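Local coordinates for protein nitroalkane oxidase (Podospora anserina, PDB 3MKH) that oxidises nitroalkanes to aldehydes or ketones with its FAD cofactor, consuming oxygen and releasing nitrite and hydrogen peroxide, at residues V277-A288 against C359-V370. Sequence-based numbering, arbitrary orientation.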
loop_
_atom_site.group_PDB
_atom_site.type_symbol
_atom_site.label_atom_id
_atom_site.label_comp_id
_atom_site.label_asym_id
_atom_site.label_seq_id
_atom_site.Cartn_x
_atom_site.Cartn_y
_atom_site.Cartn_z
ATOM N N VAL A 277 17.074 -3.764 15.161
ATOM C CA VAL A 277 16.403 -2.765 14.331
ATOM C C VAL A 277 14.889 -3.011 14.300
ATOM O O VAL A 277 14.088 -2.061 14.290
ATOM C CB VAL A 277 16.984 -2.701 12.891
ATOM C CG1 VAL A 277 16.071 -1.867 11.971
ATOM C CG2 VAL A 277 18.396 -2.100 12.925
ATOM N N GLY A 278 14.500 -4.283 14.302
ATOM C CA GLY A 278 13.097 -4.639 14.454
ATOM C C GLY A 278 12.560 -3.986 15.718
ATOM O O GLY A 278 11.540 -3.277 15.718
ATOM N N ALA A 279 13.302 -4.162 16.801
ATOM C CA ALA A 279 12.868 -3.632 18.077
ATOM C C ALA A 279 12.852 -2.097 18.096
ATOM O O ALA A 279 11.993 -1.498 18.752
ATOM C CB ALA A 279 13.705 -4.197 19.213
ATOM N N MET A 280 13.777 -1.457 17.381
ATOM C CA MET A 280 13.739 0.020 17.272
ATOM C C MET A 280 12.459 0.456 16.577
ATOM O O MET A 280 11.828 1.460 16.950
ATOM C CB MET A 280 14.930 0.557 16.472
ATOM C CG MET A 280 16.282 0.201 17.047
ATOM S SD MET A 280 17.605 0.812 15.976
ATOM C CE MET A 280 19.005 0.453 17.015
ATOM N N GLY A 281 12.108 -0.277 15.530
ATOM C CA GLY A 281 10.858 -0.051 14.825
ATOM C C GLY A 281 9.650 -0.139 15.749
ATOM O O GLY A 281 8.783 0.749 15.745
ATOM N N VAL A 282 9.588 -1.210 16.539
ATOM C CA VAL A 282 8.495 -1.396 17.490
ATOM C C VAL A 282 8.414 -0.236 18.472
ATOM O O VAL A 282 7.327 0.249 18.790
ATOM C CB VAL A 282 8.639 -2.725 18.294
ATOM C CG1 VAL A 282 7.498 -2.870 19.308
ATOM C CG2 VAL A 282 8.700 -3.931 17.349
ATOM N N GLY A 283 9.572 0.205 18.959
ATOM C CA GLY A 283 9.616 1.298 19.921
ATOM C C GLY A 283 9.063 2.601 19.362
ATOM O O GLY A 283 8.319 3.315 20.037
ATOM N N LEU A 284 9.442 2.938 18.133
ATOM C CA LEU A 284 8.912 4.159 17.528
ATOM C C LEU A 284 7.411 4.035 17.270
ATOM O O LEU A 284 6.682 5.006 17.409
ATOM C CB LEU A 284 9.619 4.480 16.212
ATOM C CG LEU A 284 11.099 4.815 16.263
ATOM C CD1 LEU A 284 11.620 5.077 14.842
ATOM C CD2 LEU A 284 11.355 6.024 17.186
ATOM N N MET A 285 6.966 2.844 16.872
ATOM C CA MET A 285 5.547 2.627 16.592
ATOM C C MET A 285 4.735 2.783 17.863
ATOM O O MET A 285 3.706 3.461 17.879
ATOM C CB MET A 285 5.322 1.249 15.962
ATOM C CG MET A 285 5.966 1.143 14.574
ATOM S SD MET A 285 5.958 -0.515 13.859
ATOM C CE MET A 285 4.217 -0.666 13.445
ATOM N N ARG A 286 5.214 2.161 18.932
ATOM C CA ARG A 286 4.613 2.327 20.252
ATOM C C ARG A 286 4.563 3.810 20.637
ATOM O O ARG A 286 3.529 4.317 21.067
ATOM C CB ARG A 286 5.409 1.518 21.296
ATOM C CG ARG A 286 5.067 1.878 22.724
ATOM C CD ARG A 286 5.051 0.640 23.613
ATOM N NE ARG A 286 6.367 0.073 23.929
ATOM C CZ ARG A 286 7.171 0.543 24.875
ATOM N NH1 ARG A 286 6.826 1.629 25.562
ATOM N NH2 ARG A 286 8.323 -0.064 25.134
ATOM N N ALA A 287 5.679 4.519 20.474
ATOM C CA ALA A 287 5.690 5.944 20.825
ATOM C C ALA A 287 4.689 6.747 19.983
ATOM O O ALA A 287 4.013 7.625 20.497
ATOM C CB ALA A 287 7.103 6.550 20.688
ATOM N N ALA A 288 4.614 6.454 18.690
ATOM C CA ALA A 288 3.702 7.183 17.815
ATOM C C ALA A 288 2.253 6.885 18.197
ATOM O O ALA A 288 1.419 7.796 18.303
ATOM C CB ALA A 288 3.965 6.828 16.349
ATOM N N CYS A 359 9.681 -4.300 10.176
ATOM C CA CYS A 359 9.491 -3.342 11.249
ATOM C C CYS A 359 9.999 -1.952 10.861
ATOM O O CYS A 359 9.391 -0.951 11.234
ATOM C CB CYS A 359 10.183 -3.817 12.535
ATOM S SG CYS A 359 9.520 -5.395 13.212
ATOM N N SER A 360 11.105 -1.888 10.122
ATOM C CA SER A 360 11.637 -0.582 9.720
ATOM C C SER A 360 10.611 0.125 8.845
ATOM O O SER A 360 10.340 1.305 9.027
ATOM C CB SER A 360 12.982 -0.710 8.986
ATOM O OG SER A 360 12.830 -1.450 7.786
ATOM N N GLU A 361 10.010 -0.606 7.914
ATOM C CA GLU A 361 9.082 0.011 6.976
ATOM C C GLU A 361 7.732 0.276 7.635
ATOM O O GLU A 361 7.086 1.301 7.372
ATOM C CB GLU A 361 8.970 -0.834 5.692
ATOM C CG GLU A 361 10.259 -0.734 4.878
ATOM C CD GLU A 361 10.290 -1.604 3.627
ATOM O OE1 GLU A 361 9.228 -2.118 3.208
ATOM O OE2 GLU A 361 11.393 -1.752 3.059
ATOM N N ALA A 362 7.329 -0.624 8.525
ATOM C CA ALA A 362 6.113 -0.412 9.301
ATOM C C ALA A 362 6.200 0.806 10.231
ATOM O O ALA A 362 5.197 1.474 10.465
ATOM C CB ALA A 362 5.743 -1.662 10.085
ATOM N N ALA A 363 7.384 1.093 10.769
ATOM C CA ALA A 363 7.575 2.320 11.559
ATOM C C ALA A 363 7.356 3.609 10.748
ATOM O O ALA A 363 6.686 4.554 11.208
ATOM C CB ALA A 363 8.972 2.325 12.227
ATOM N N VAL A 364 7.926 3.667 9.552
ATOM C CA VAL A 364 7.719 4.835 8.682
ATOM C C VAL A 364 6.224 5.019 8.351
ATOM O O VAL A 364 5.675 6.110 8.497
ATOM C CB VAL A 364 8.561 4.728 7.379
ATOM C CG1 VAL A 364 8.304 5.923 6.463
ATOM C CG2 VAL A 364 10.055 4.595 7.728
ATOM N N LYS A 365 5.568 3.937 7.937
ATOM C CA LYS A 365 4.125 3.945 7.661
ATOM C C LYS A 365 3.273 4.351 8.888
ATOM O O LYS A 365 2.319 5.101 8.758
ATOM C CB LYS A 365 3.702 2.574 7.101
ATOM C CG LYS A 365 2.194 2.336 6.936
ATOM C CD LYS A 365 1.514 3.411 6.097
ATOM C CE LYS A 365 0.153 2.918 5.549
ATOM N NZ LYS A 365 -0.671 2.100 6.527
ATOM N N ALA A 366 3.634 3.868 10.076
ATOM C CA ALA A 366 2.942 4.252 11.297
ATOM C C ALA A 366 3.070 5.740 11.570
ATOM O O ALA A 366 2.114 6.374 12.014
ATOM C CB ALA A 366 3.486 3.474 12.489
ATOM N N CYS A 367 4.272 6.285 11.377
ATOM C CA CYS A 367 4.492 7.697 11.647
ATOM C C CYS A 367 3.703 8.577 10.668
ATOM O O CYS A 367 3.130 9.595 11.071
ATOM C CB CYS A 367 5.988 8.030 11.652
ATOM S SG CYS A 367 6.875 7.358 13.090
ATOM N N THR A 368 3.646 8.175 9.396
ATOM C CA THR A 368 2.886 8.953 8.412
ATOM C C THR A 368 1.387 8.842 8.685
ATOM O O THR A 368 0.662 9.832 8.573
ATOM C CB THR A 368 3.229 8.590 6.918
ATOM O OG1 THR A 368 3.146 7.173 6.713
ATOM C CG2 THR A 368 4.639 9.038 6.581
ATOM N N ASP A 369 0.930 7.643 9.053
ATOM C CA ASP A 369 -0.480 7.440 9.411
ATOM C C ASP A 369 -0.876 8.295 10.601
ATOM O O ASP A 369 -1.950 8.895 10.624
ATOM C CB ASP A 369 -0.755 5.976 9.772
ATOM C CG ASP A 369 -1.042 5.115 8.564
ATOM O OD1 ASP A 369 -1.251 5.669 7.464
ATOM O OD2 ASP A 369 -1.072 3.871 8.720
ATOM N N VAL A 370 -0.022 8.317 11.621
ATOM C CA VAL A 370 -0.334 9.077 12.820
ATOM C C VAL A 370 -0.372 10.591 12.549
ATOM O O VAL A 370 -1.198 11.321 13.101
ATOM C CB VAL A 370 0.656 8.711 13.947
ATOM C CG1 VAL A 370 0.714 9.787 14.960
ATOM C CG2 VAL A 370 0.244 7.353 14.559
#
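Met285 of helix 277-288 enters a hole in helix 359-370 formed by Cys359, Ala362, Ala363 and Ala366, a knobs-into-holes fit. Its CG lies 3.6 Å from Ala363 CA and 4.0 Å from the methyl CB of Ala366. With CG beside its own backbone N (chi1 -66°) and the chain bent at chi3 (73°), the thioether turns along the helix surface, and CE comes to rest 3.8 Å from Ala362 CB. Cutting Met285 back to an alanine is likely to leave a gap over Ala363 and Ala366 and take the methyl CE from Ala362 CB.

The nearest CA pair is Gly278 and Cys359, 5.0 Å apart. Gly278 has no side chain, which lets Cys359 CB rest 3.5 Å from Gly278 O. One turn on, bare backbone at Gly281 meets Cys359 O; a CB there would run into that oxygen. Toward the C-terminal ends the packing is looser: Ala288 CB is 4.2 Å from Val370 CG2 and only grazes Cys367 SG. No hydrogen bond joins the segments; van der Waals packing holds them together.

On helix 359-370 the solvent side is at Lys365, whose NZ pairs with Asp369 OD2 at 2.8 Å; the face of Val364 and Thr368 is closed by Thr368 and Val364, respectively, of a second subunit. Helix 311-340 adds Gln323 and Thr324 against Met285, and Val277 approaches Asp399, the inferred proton acceptor. The two nearly parallel helices, inclined by 17° with axes 8.0 Å apart, belong to the C-terminal helical bundle characteristic of the acyl-CoA dehydrogenase fold.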